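Local coordinates for ReP1-NCXSQ (Loligo pealei, PDB 3PP6), which binds palmitoleate inside a beta-barrel, also binds phosphoinositides, may transport fatty acids and, when phosphorylated, stimulates the squid optic nerve sodium/calcium exchanger, at residues W8-S13 and A36-E41; M112-K117 and R125-V130. The protein carries 1 engineered substitution. All coordinates share one frame; numbering follows the deposited sequence.

Contact 1 of 2, residues W8-S13 and A36-E41; sequences WILESS and ATPTQE. With PAM (palmitoleic acid), chain D.
A first torsion of -177° swings Leu10 CG away from its own amide nitrogen, laying the side chain alongside the ring of Pro38 and pointing the same way, CD2 of Leu10 reaching CD of Pro38 at 4.0 Å. Beside this packing, CG2 of Thr37 meets CB of Leu10. In Gln40 the first torsion (chi1 -79°) sets CG beside the backbone N, and the chain then runs extended, carrying the amide off from Trp8 and into the barrel. There NE2 of Gln40 makes a weak, bent hydrogen bond of 2.9 Å to O2 of palmitoleic acid, while OE1 accepts from Arg105, so both ends of the amide are engaged. Pro38 adds an apolar edge to the same head group, its CG standing 3.7 Å from O1 of the ligand.

The two strands pair antiparallel. Trp8 and Gln40 form a hydrogen-bonded pair: Trp8 N gives to Gln40 O, and Gln40 N returns a bond to Trp8 O at 2.9 Å. The same Trp8 O also takes a CA-H...O contact from Thr39 CA. Beyond the non-hydrogen-bonded pair Ile9-Thr39, Leu10 N donates to Pro38 O at 3.0 Å. On the face bearing Ile9 and Thr39, CG1 of Ile9 packs 4.1 Å from CG2 of Thr39, the two side chains crossing at a slant.

The indole of Trp8 turns its five-membered edge to the carbonyl O of Gln40, and its NE1 is bonded to Leu4 O. The contact closes the connection that runs through helices 17-22 and 27-35, joining strand 6-13 to strand 39-45. Strand 121-129 pairs with the other side of 6-13, with a classic beta bulge at Glu11 and Ser12 opposite Ile126, and strand 48-54 continues the sheet beyond 39-45.

Contact 2 of 2, residues M112-K117 and R125-V130; sequences MHMILK and RIFKRV. Engineered in segment 125-130: Phe127 (natural residue Tyr). With PAM (palmitoleic acid), chain D.
Met112 and Phe127, an antiparallel hydrogen-bonded pair, exchange two backbone bonds, Phe127 N reaching Met112 O at 2.8 Å and Met112 N giving to Phe127 O. Two residues along, Met114 and Arg125 repeat the pattern, with Arg125 N donating to Met114 O at 2.7 Å. These four bonds occupy the N-H and C=O groups of both pairs, and Met112 O also takes a CA-H...O contact from Ile126.

Inside the barrel, Arg125 grips one carboxylate oxygen of palmitoleic acid with two donors: NH2 lies 3.0 Å and NE 3.3 Å from O1, which sits in the guanidinium plane at its edge. A bend at chi3 (79°) turns this edge toward the head group. The third nitrogen, NH1, bonds to Ser13 OG, while Phe16 makes a cation-pi contact. CD1 of Leu116 packs against the CD methylene of Arg125.

Phe127 is an engineered replacement of the natural tyrosine; its CZ is 3.7 Å from ligand O2. The chain of Met112, bent at chi3, lays CE over one ring face, 4.1 Å from the centroid. Met114 SD stands obliquely to the ring in a Met-aromatic contact, and CE of Met114 reaches C2 of palmitoleic acid at 3.8 Å.

On the sheet's other face, Ile126 CG1 lies over the centre of the His113 ring, 4.0 Å from its centroid. A serine in place of His113 would probably leave Ile126 without the flat surface it packs on and free its CG1-CD1 arm to turn.

The inner face thus sets a buried cation against the fatty-acid carboxylate; the apolar surround probably strengthens the attraction, and the guanidinium charge would favour the ionised acid, offsetting the cost of burying it.

Contact 2 is the more buried, pairing the strands of a hairpin, whereas contact 1 is partly exposed and joins strands separated by the helical connection. They belong to one sheet: strands 6-13 and 121-129 are neighbours, and Glu11 N probably bonds to Ile126 O across the seam. Trp8 of contact 1 packs on Met112 and Arg129 of contact 2. Both reach the carboxylate of the same palmitoleic acid, but differently: 36-41 offers a neutral amide and a proline, 125-130 the charged guanidinium. Away from the ligand, contact 1 sets isoleucine against threonine, while contact 2 places isoleucine over an imidazole.

Contact 1 of 2, residues W8-S13 and A36-E41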
ATOM      1  N   TRP A   8      -4.557 -11.167  -0.122  1.00 23.71           N
ATOM      2  CA  TRP A   8      -5.352 -10.428  -1.087  1.00 21.22           C
ATOM      3  C   TRP A   8      -4.607 -10.410  -2.415  1.00 23.38           C
ATOM      4  O   TRP A   8      -3.375 -10.450  -2.438  1.00 22.88           O
ATOM      5  CB  TRP A   8      -5.519  -8.988  -0.593  1.00 24.82           C
ATOM      6  CG  TRP A   8      -6.139  -8.830   0.773  1.00 22.32           C
ATOM      7  CD1 TRP A   8      -5.488  -8.711   1.977  1.00 32.42           C
ATOM      8  CD2 TRP A   8      -7.534  -8.733   1.066  1.00 21.75           C
ATOM      9  NE1 TRP A   8      -6.402  -8.556   2.997  1.00 34.79           N
ATOM     10  CE2 TRP A   8      -7.665  -8.563   2.458  1.00 24.91           C
ATOM     11  CE3 TRP A   8      -8.693  -8.774   0.276  1.00 28.75           C
ATOM     12  CZ2 TRP A   8      -8.905  -8.435   3.079  1.00 26.54           C
ATOM     13  CZ3 TRP A   8      -9.917  -8.657   0.892  1.00 21.76           C
ATOM     14  CH2 TRP A   8     -10.016  -8.486   2.285  1.00 29.05           C
ATOM     15  N   ILE A   9      -5.349 -10.331  -3.517  1.00 21.97           N
ATOM     16  CA  ILE A   9      -4.736 -10.281  -4.840  1.00 21.52           C
ATOM     17  C   ILE A   9      -5.425  -9.178  -5.651  1.00 19.69           C
ATOM     18  O   ILE A   9      -6.617  -8.914  -5.476  1.00 26.21           O
ATOM     19  CB  ILE A   9      -4.815 -11.654  -5.552  1.00 24.35           C
ATOM     20  CG1 ILE A   9      -4.052 -11.623  -6.883  1.00 33.58           C
ATOM     21  CG2 ILE A   9      -6.282 -12.067  -5.769  1.00 23.01           C
ATOM     22  CD1 ILE A   9      -3.997 -12.970  -7.582  1.00 39.40           C
ATOM     23  N   LEU A  10      -4.664  -8.495  -6.495  1.00 23.22           N
ATOM     24  CA  LEU A  10      -5.189  -7.345  -7.200  1.00 21.58           C
ATOM     25  C   LEU A  10      -6.331  -7.764  -8.110  1.00 21.88           C
ATOM     26  O   LEU A  10      -6.218  -8.753  -8.820  1.00 25.43           O
ATOM     27  CB  LEU A  10      -4.092  -6.683  -8.033  1.00 23.05           C
ATOM     28  CG  LEU A  10      -4.525  -5.415  -8.774  1.00 19.59           C
ATOM     29  CD1 LEU A  10      -4.758  -4.247  -7.802  1.00 20.31           C
ATOM     30  CD2 LEU A  10      -3.492  -5.024  -9.825  1.00 21.54           C
ATOM     31  N   GLU A  11      -7.431  -7.017  -8.067  1.00 20.88           N
ATOM     32  CA  GLU A  11      -8.573  -7.314  -8.924  1.00 24.24           C
ATOM     33  C   GLU A  11      -8.815  -6.181  -9.914  1.00 24.17           C
ATOM     34  O   GLU A  11      -9.151  -6.421 -11.077  1.00 22.57           O
ATOM     35  CB  GLU A  11      -9.824  -7.544  -8.070  1.00 28.88           C
ATOM     36  CG  GLU A  11     -11.122  -7.632  -8.880  1.00 26.67           C
ATOM     37  CD  GLU A  11     -12.321  -7.960  -8.009  1.00 36.25           C
ATOM     38  OE1 GLU A  11     -12.943  -7.016  -7.475  1.00 35.78           O
ATOM     39  OE2 GLU A  11     -12.635  -9.158  -7.859  1.00 36.92           O
ATOM     40  N   SER A  12      -8.654  -4.947  -9.452  1.00 21.62           N
ATOM     41  CA  SER A  12      -8.807  -3.798 -10.340  1.00 27.19           C
ATOM     42  C   SER A  12      -7.976  -2.612  -9.901  1.00 28.08           C
ATOM     43  O   SER A  12      -7.681  -2.427  -8.713  1.00 24.77           O
ATOM     44  CB  SER A  12     -10.278  -3.367 -10.473  1.00 27.36           C
ATOM     45  OG  SER A  12     -10.753  -2.839  -9.252  1.00 32.74           O
ATOM     46  N   SER A  13      -7.628  -1.787 -10.873  1.00 20.32           N
ATOM     47  CA  SER A  13      -6.760  -0.646 -10.630  1.00 19.24           C
ATOM     48  C   SER A  13      -7.155   0.526 -11.526  1.00 28.02           C
ATOM     49  O   SER A  13      -7.393   0.370 -12.729  1.00 23.89           O
ATOM     50  CB  SER A  13      -5.292  -1.063 -10.881  1.00 18.88           C
ATOM     51  OG  SER A  13      -4.414   0.036 -10.703  1.00 22.89           O
ATOM     52  N   ALA A  36       2.183  -5.883 -13.418  1.00 30.84           N
ATOM     53  CA  ALA A  36       2.119  -6.826 -12.305  1.00 25.04           C
ATOM     54  C   ALA A  36       0.692  -7.026 -11.770  1.00 22.01           C
ATOM     55  O   ALA A  36      -0.186  -6.176 -11.944  1.00 24.38           O
ATOM     56  CB  ALA A  36       3.028  -6.380 -11.177  1.00 23.50           C
ATOM     57  N   THR A  37       0.487  -8.172 -11.139  1.00 20.02           N
ATOM     58  CA  THR A  37      -0.746  -8.496 -10.426  1.00 25.33           C
ATOM     59  C   THR A  37      -0.367  -8.950  -9.012  1.00 27.19           C
ATOM     60  O   THR A  37      -0.358 -10.154  -8.698  1.00 25.20           O
ATOM     61  CB  THR A  37      -1.545  -9.577 -11.182  1.00 28.23           C
ATOM     62  OG1 THR A  37      -1.773  -9.128 -12.526  1.00 27.68           O
ATOM     63  CG2 THR A  37      -2.894  -9.841 -10.516  1.00 30.35           C
ATOM     64  N   PRO A  38      -0.063  -7.978  -8.137  1.00 24.18           N
ATOM     65  CA  PRO A  38       0.491  -8.321  -6.820  1.00 24.67           C
ATOM     66  C   PRO A  38      -0.490  -8.904  -5.807  1.00 24.89           C
ATOM     67  O   PRO A  38      -1.699  -8.689  -5.870  1.00 22.61           O
ATOM     68  CB  PRO A  38       1.022  -6.986  -6.290  1.00 18.78           C
ATOM     69  CG  PRO A  38       0.263  -5.921  -7.066  1.00 29.61           C
ATOM     70  CD  PRO A  38      -0.044  -6.525  -8.403  1.00 21.99           C
ATOM     71  N   THR A  39       0.074  -9.638  -4.858  1.00 20.97           N
ATOM     72  CA  THR A  39      -0.636 -10.031  -3.649  1.00 18.84           C
ATOM     73  C   THR A  39      -0.202  -9.181  -2.459  1.00 24.58           C
ATOM     74  O   THR A  39       0.947  -8.724  -2.403  1.00 25.26           O
ATOM     75  CB  THR A  39      -0.361 -11.511  -3.300  1.00 24.35           C
ATOM     76  OG1 THR A  39       1.055 -11.723  -3.215  1.00 29.39           O
ATOM     77  CG2 THR A  39      -0.948 -12.431  -4.377  1.00 20.78           C
ATOM     78  N   GLN A  40      -1.114  -8.986  -1.504  1.00 20.57           N
ATOM     79  CA  GLN A  40      -0.763  -8.418  -0.204  1.00 19.33           C
ATOM     80  C   GLN A  40      -1.098  -9.412   0.904  1.00 25.53           C
ATOM     81  O   GLN A  40      -2.222  -9.916   0.984  1.00 24.01           O
ATOM     82  CB  GLN A  40      -1.513  -7.116   0.059  1.00 28.96           C
ATOM     83  CG  GLN A  40      -0.920  -5.906  -0.637  1.00 20.95           C
ATOM     84  CD  GLN A  40      -1.562  -4.612  -0.195  1.00 25.70           C
ATOM     85  OE1 GLN A  40      -1.748  -4.371   1.002  1.00 24.13           O
ATOM     86  NE2 GLN A  40      -1.938  -3.775  -1.170  1.00 26.77           N
ATOM     87  N   GLU A  41      -0.137  -9.705   1.768  1.00 23.99           N
ATOM     88  CA  GLU A  41      -0.474 -10.542   2.921  1.00 26.59           C
ATOM     89  C   GLU A  41      -0.325  -9.751   4.201  1.00 22.27           C
ATOM     90  O   GLU A  41       0.764  -9.241   4.519  1.00 24.92           O
ATOM     91  CB  GLU A  41       0.341 -11.829   2.975  1.00 26.19           C
ATOM     92  CG  GLU A  41      -0.186 -12.770   4.068  1.00 31.88           C
ATOM     93  CD  GLU A  41       0.382 -14.164   3.956  1.00 51.82           C
ATOM     94  OE1 GLU A  41       1.511 -14.293   3.438  1.00 49.79           O
ATOM     95  OE2 GLU A  41      -0.297 -15.125   4.385  1.00 55.71           O
TER
HETATM   96  C1  PAM D 133       0.251  -2.347  -4.110  0.54 12.49           C
HETATM   97  O1  PAM D 133       0.117  -2.610  -5.320  0.54 23.04           O
HETATM   98  O2  PAM D 133      -0.036  -3.159  -3.209  0.54 21.14           O
HETATM   99  C2  PAM D 133       0.789  -0.993  -3.722  0.54 34.90           C
HETATM  100  C3  PAM D 133       2.069  -0.674  -4.491  0.54 40.83           C
HETATM  101  C4  PAM D 133       2.706   0.587  -3.918  1.00 42.29           C
HETATM  102  C5  PAM D 133       4.178   0.728  -4.278  1.00 51.49           C
HETATM  103  C6  PAM D 133       4.393   1.771  -5.364  1.00 47.66           C
HETATM  104  C7  PAM D 133       4.753   1.073  -6.666  1.00 43.44           C
HETATM  105  C8  PAM D 133       6.173   1.386  -7.104  1.00 47.56           C
HETATM  106  C9  PAM D 133       6.472   0.550  -8.332  1.00 60.14           C
HETATM  107  C10 PAM D 133       7.216  -0.558  -8.283  1.00 66.49           C
HETATM  108  C11 PAM D 133       7.820  -1.055  -6.989  1.00 66.87           C
HETATM  109  C12 PAM D 133       8.202  -2.530  -7.109  1.00 66.41           C
HETATM  110  C13 PAM D 133       6.960  -3.384  -7.365  1.00 72.59           C
HETATM  111  C14 PAM D 133       6.863  -4.546  -6.380  1.00 62.49           C
HETATM  112  C15 PAM D 133       7.048  -4.070  -4.942  1.00 51.44           C
HETATM  113  C16 PAM D 133       5.860  -3.275  -4.442  1.00 44.49           C

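Contact 2 of 2, residues M112-K117 and R125-V130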
ATOM      1  N   MET A 112     -10.685  -5.665  -0.324  1.00 22.08           N
ATOM      2  CA  MET A 112      -9.855  -4.591   0.222  1.00 20.61           C
ATOM      3  C   MET A 112      -9.679  -3.476  -0.795  1.00 28.03           C
ATOM      4  O   MET A 112      -9.144  -3.693  -1.893  1.00 25.85           O
ATOM      5  CB  MET A 112      -8.487  -5.086   0.676  1.00 23.61           C
ATOM      6  CG  MET A 112      -7.622  -3.950   1.227  1.00 22.20           C
ATOM      7  SD  MET A 112      -6.019  -4.570   1.829  1.00 27.45           S
ATOM      8  CE  MET A 112      -5.231  -5.089   0.302  1.00 25.22           C
ATOM      9  N   HIS A 113     -10.149  -2.292  -0.420  1.00 18.80           N
ATOM     10  CA  HIS A 113     -10.002  -1.093  -1.230  1.00 21.77           C
ATOM     11  C   HIS A 113      -8.777  -0.339  -0.774  1.00 24.67           C
ATOM     12  O   HIS A 113      -8.717   0.144   0.352  1.00 23.50           O
ATOM     13  CB  HIS A 113     -11.188  -0.173  -1.043  1.00 21.46           C
ATOM     14  CG  HIS A 113     -12.392  -0.592  -1.812  1.00 29.60           C
ATOM     15  ND1 HIS A 113     -13.045   0.250  -2.690  1.00 33.53           N
ATOM     16  CD2 HIS A 113     -13.050  -1.775  -1.865  1.00 31.43           C
ATOM     17  CE1 HIS A 113     -14.063  -0.391  -3.229  1.00 34.47           C
ATOM     18  NE2 HIS A 113     -14.092  -1.618  -2.745  1.00 31.31           N
ATOM     19  N   MET A 114      -7.790  -0.250  -1.653  1.00 23.31           N
ATOM     20  CA  MET A 114      -6.603   0.536  -1.367  1.00 21.87           C
ATOM     21  C   MET A 114      -6.605   1.820  -2.202  1.00 24.26           C
ATOM     22  O   MET A 114      -6.754   1.795  -3.430  1.00 26.16           O
ATOM     23  CB  MET A 114      -5.347  -0.273  -1.619  1.00 21.82           C
ATOM     24  CG  MET A 114      -4.075   0.502  -1.315  1.00 26.50           C
ATOM     25  SD  MET A 114      -2.650  -0.487  -1.742  1.00 29.25           S
ATOM     26  CE  MET A 114      -1.347   0.485  -0.976  1.00 27.19           C
ATOM     27  N   ILE A 115      -6.455   2.941  -1.513  1.00 19.56           N
ATOM     28  CA  ILE A 115      -6.485   4.238  -2.139  1.00 24.51           C
ATOM     29  C   ILE A 115      -5.135   4.894  -1.901  1.00 19.35           C
ATOM     30  O   ILE A 115      -4.691   5.014  -0.762  1.00 23.60           O
ATOM     31  CB  ILE A 115      -7.587   5.108  -1.541  1.00 23.97           C
ATOM     32  CG1 ILE A 115      -8.955   4.468  -1.818  1.00 35.12           C
ATOM     33  CG2 ILE A 115      -7.501   6.514  -2.108  1.00 23.06           C
ATOM     34  CD1 ILE A 115     -10.075   5.066  -1.003  1.00 26.84           C
ATOM     35  N   LEU A 116      -4.485   5.299  -2.985  1.00 22.08           N
ATOM     36  CA  LEU A 116      -3.144   5.850  -2.908  1.00 24.84           C
ATOM     37  C   LEU A 116      -3.271   7.271  -3.388  1.00 23.49           C
ATOM     38  O   LEU A 116      -3.765   7.526  -4.499  1.00 27.35           O
ATOM     39  CB  LEU A 116      -2.164   5.070  -3.792  1.00 22.61           C
ATOM     40  CG  LEU A 116      -1.973   3.578  -3.473  1.00 25.43           C
ATOM     41  CD1 LEU A 116      -3.063   2.710  -4.092  1.00 21.45           C
ATOM     42  CD2 LEU A 116      -0.595   3.095  -3.937  1.00 27.80           C
ATOM     43  N   LYS A 117      -2.878   8.204  -2.537  1.00 20.66           N
ATOM     44  CA  LYS A 117      -3.042   9.615  -2.865  1.00 19.42           C
ATOM     45  C   LYS A 117      -1.695  10.293  -2.839  1.00 22.53           C
ATOM     46  O   LYS A 117      -0.906  10.071  -1.917  1.00 22.20           O
ATOM     47  CB  LYS A 117      -3.978  10.285  -1.839  1.00 21.95           C
ATOM     48  CG  LYS A 117      -5.412   9.781  -1.867  1.00 27.54           C
ATOM     49  CD  LYS A 117      -6.372  10.812  -1.238  1.00 35.33           C
ATOM     50  CE  LYS A 117      -5.934  11.240   0.154  1.00 40.65           C
ATOM     51  NZ  LYS A 117      -6.934  12.162   0.791  1.00 38.56           N
ATOM     52  N   ARG A 125      -6.962   0.890  -5.990  1.00 18.08           N
ATOM     53  CA  ARG A 125      -6.657  -0.498  -6.290  1.00 21.21           C
ATOM     54  C   ARG A 125      -7.458  -1.436  -5.402  1.00 28.01           C
ATOM     55  O   ARG A 125      -7.336  -1.403  -4.175  1.00 26.23           O
ATOM     56  CB  ARG A 125      -5.145  -0.748  -6.177  1.00 23.41           C
ATOM     57  CG  ARG A 125      -4.413  -0.206  -7.401  1.00 24.47           C
ATOM     58  CD  ARG A 125      -2.955   0.084  -7.149  1.00 21.05           C
ATOM     59  NE  ARG A 125      -2.100  -1.103  -7.165  1.00 25.53           N
ATOM     60  CZ  ARG A 125      -1.755  -1.787  -8.255  1.00 22.83           C
ATOM     61  NH1 ARG A 125      -2.237  -1.461  -9.455  1.00 18.41           N
ATOM     62  NH2 ARG A 125      -0.932  -2.814  -8.136  1.00 23.46           N
ATOM     63  N   ILE A 126      -8.310  -2.242  -6.026  1.00 24.26           N
ATOM     64  CA  ILE A 126      -9.208  -3.137  -5.281  1.00 24.41           C
ATOM     65  C   ILE A 126      -8.695  -4.555  -5.339  1.00 23.15           C
ATOM     66  O   ILE A 126      -8.374  -5.063  -6.411  1.00 25.35           O
ATOM     67  CB  ILE A 126     -10.657  -3.084  -5.823  1.00 19.87           C
ATOM     68  CG1 ILE A 126     -11.209  -1.661  -5.716  1.00 27.38           C
ATOM     69  CG2 ILE A 126     -11.533  -4.088  -5.071  1.00 26.57           C
ATOM     70  CD1 ILE A 126     -12.480  -1.415  -6.521  1.00 30.20           C
ATOM     71  N   PHE A 127      -8.617  -5.190  -4.169  1.00 22.87           N
ATOM     72  CA  PHE A 127      -8.070  -6.528  -4.031  1.00 20.55           C
ATOM     73  C   PHE A 127      -9.147  -7.476  -3.531  1.00 24.95           C
ATOM     74  O   PHE A 127      -9.953  -7.129  -2.650  1.00 21.15           O
ATOM     75  CB  PHE A 127      -6.955  -6.539  -2.969  1.00 25.34           C
ATOM     76  CG  PHE A 127      -5.709  -5.825  -3.380  1.00 24.97           C
ATOM     77  CD1 PHE A 127      -5.662  -4.439  -3.407  1.00 18.34           C
ATOM     78  CD2 PHE A 127      -4.574  -6.538  -3.736  1.00 23.54           C
ATOM     79  CE1 PHE A 127      -4.504  -3.763  -3.783  1.00 19.13           C
ATOM     80  CE2 PHE A 127      -3.412  -5.871  -4.113  1.00 24.18           C
ATOM     81  CZ  PHE A 127      -3.378  -4.496  -4.142  1.00 26.39           C
ATOM     82  N   LYS A 128      -9.133  -8.689  -4.061  1.00 23.46           N
ATOM     83  CA  LYS A 128     -10.024  -9.719  -3.558  1.00 32.39           C
ATOM     84  C   LYS A 128      -9.292 -10.721  -2.684  1.00 33.87           C
ATOM     85  O   LYS A 128      -8.111 -11.036  -2.908  1.00 30.58           O
ATOM     86  CB  LYS A 128     -10.743 -10.423  -4.706  1.00 34.58           C
ATOM     87  CG  LYS A 128      -9.921 -11.443  -5.473  1.00 42.47           C
ATOM     88  CD  LYS A 128     -10.890 -12.426  -6.135  1.00 48.34           C
ATOM     89  CE  LYS A 128     -10.194 -13.452  -6.999  1.00 49.39           C
ATOM     90  NZ  LYS A 128      -9.065 -14.160  -6.333  1.00 43.05           N
ATOM     91  N   ARG A 129     -10.003 -11.228  -1.685  1.00 29.16           N
ATOM     92  CA  ARG A 129      -9.420 -12.190  -0.760  1.00 30.69           C
ATOM     93  C   ARG A 129      -8.981 -13.463  -1.497  1.00 33.82           C
ATOM     94  O   ARG A 129      -9.694 -13.980  -2.362  1.00 38.92           O
ATOM     95  CB  ARG A 129     -10.421 -12.506   0.362  1.00 30.61           C
ATOM     96  CG  ARG A 129      -9.768 -12.895   1.673  1.00 41.11           C
ATOM     97  CD  ARG A 129     -10.797 -13.167   2.771  1.00 29.50           C
ATOM     98  NE  ARG A 129     -11.282 -11.944   3.412  1.00 38.01           N
ATOM     99  CZ  ARG A 129     -10.588 -11.259   4.317  1.00 25.31           C
ATOM    100  NH1 ARG A 129      -9.378 -11.678   4.657  1.00 30.41           N
ATOM    101  NH2 ARG A 129     -11.089 -10.162   4.864  1.00 31.32           N
ATOM    102  N   VAL A 130      -7.789 -13.950  -1.171  1.00 31.80           N
ATOM    103  CA  VAL A 130      -7.274 -15.204  -1.735  1.00 34.45           C
ATOM    104  C   VAL A 130      -7.704 -16.380  -0.853  1.00 49.61           C
ATOM    105  O   VAL A 130      -7.758 -16.259   0.378  1.00 47.06           O
ATOM    106  CB  VAL A 130      -5.729 -15.180  -1.846  1.00 34.81           C
ATOM    107  CG1 VAL A 130      -5.181 -16.547  -2.195  1.00 40.33           C
ATOM    108  CG2 VAL A 130      -5.270 -14.156  -2.873  1.00 38.91           C
TER
HETATM  109  C1  PAM D 133       0.251  -2.347  -4.110  0.54 12.49           C
HETATM  110  O1  PAM D 133       0.117  -2.610  -5.320  0.54 23.04           O
HETATM  111  O2  PAM D 133      -0.036  -3.159  -3.209  0.54 21.14           O
HETATM  112  C2  PAM D 133       0.789  -0.993  -3.722  0.54 34.90           C
HETATM  113  C3  PAM D 133       2.069  -0.674  -4.491  0.54 40.83           C
HETATM  114  C4  PAM D 133       2.706   0.587  -3.918  1.00 42.29           C
HETATM  115  C5  PAM D 133       4.178   0.728  -4.278  1.00 51.49           C
HETATM  116  C6  PAM D 133       4.393   1.771  -5.364  1.00 47.66           C
HETATM  117  C7  PAM D 133       4.753   1.073  -6.666  1.00 43.44           C
HETATM  118  C8  PAM D 133       6.173   1.386  -7.104  1.00 47.56           C
HETATM  119  C9  PAM D 133       6.472   0.550  -8.332  1.00 60.14           C
HETATM  120  C10 PAM D 133       7.216  -0.558  -8.283  1.00 66.49           C
HETATM  121  C11 PAM D 133       7.820  -1.055  -6.989  1.00 66.87           C
HETATM  122  C12 PAM D 133       8.202  -2.530  -7.109  1.00 66.41           C
HETATM  123  C13 PAM D 133       6.960  -3.384  -7.365  1.00 72.59           C
HETATM  124  C14 PAM D 133       6.863  -4.546  -6.380  1.00 62.49           C
HETATM  125  C15 PAM D 133       7.048  -4.070  -4.942  1.00 51.44           C
HETATM  126  C16 PAM D 133       5.860  -3.275  -4.442  1.00 44.49           C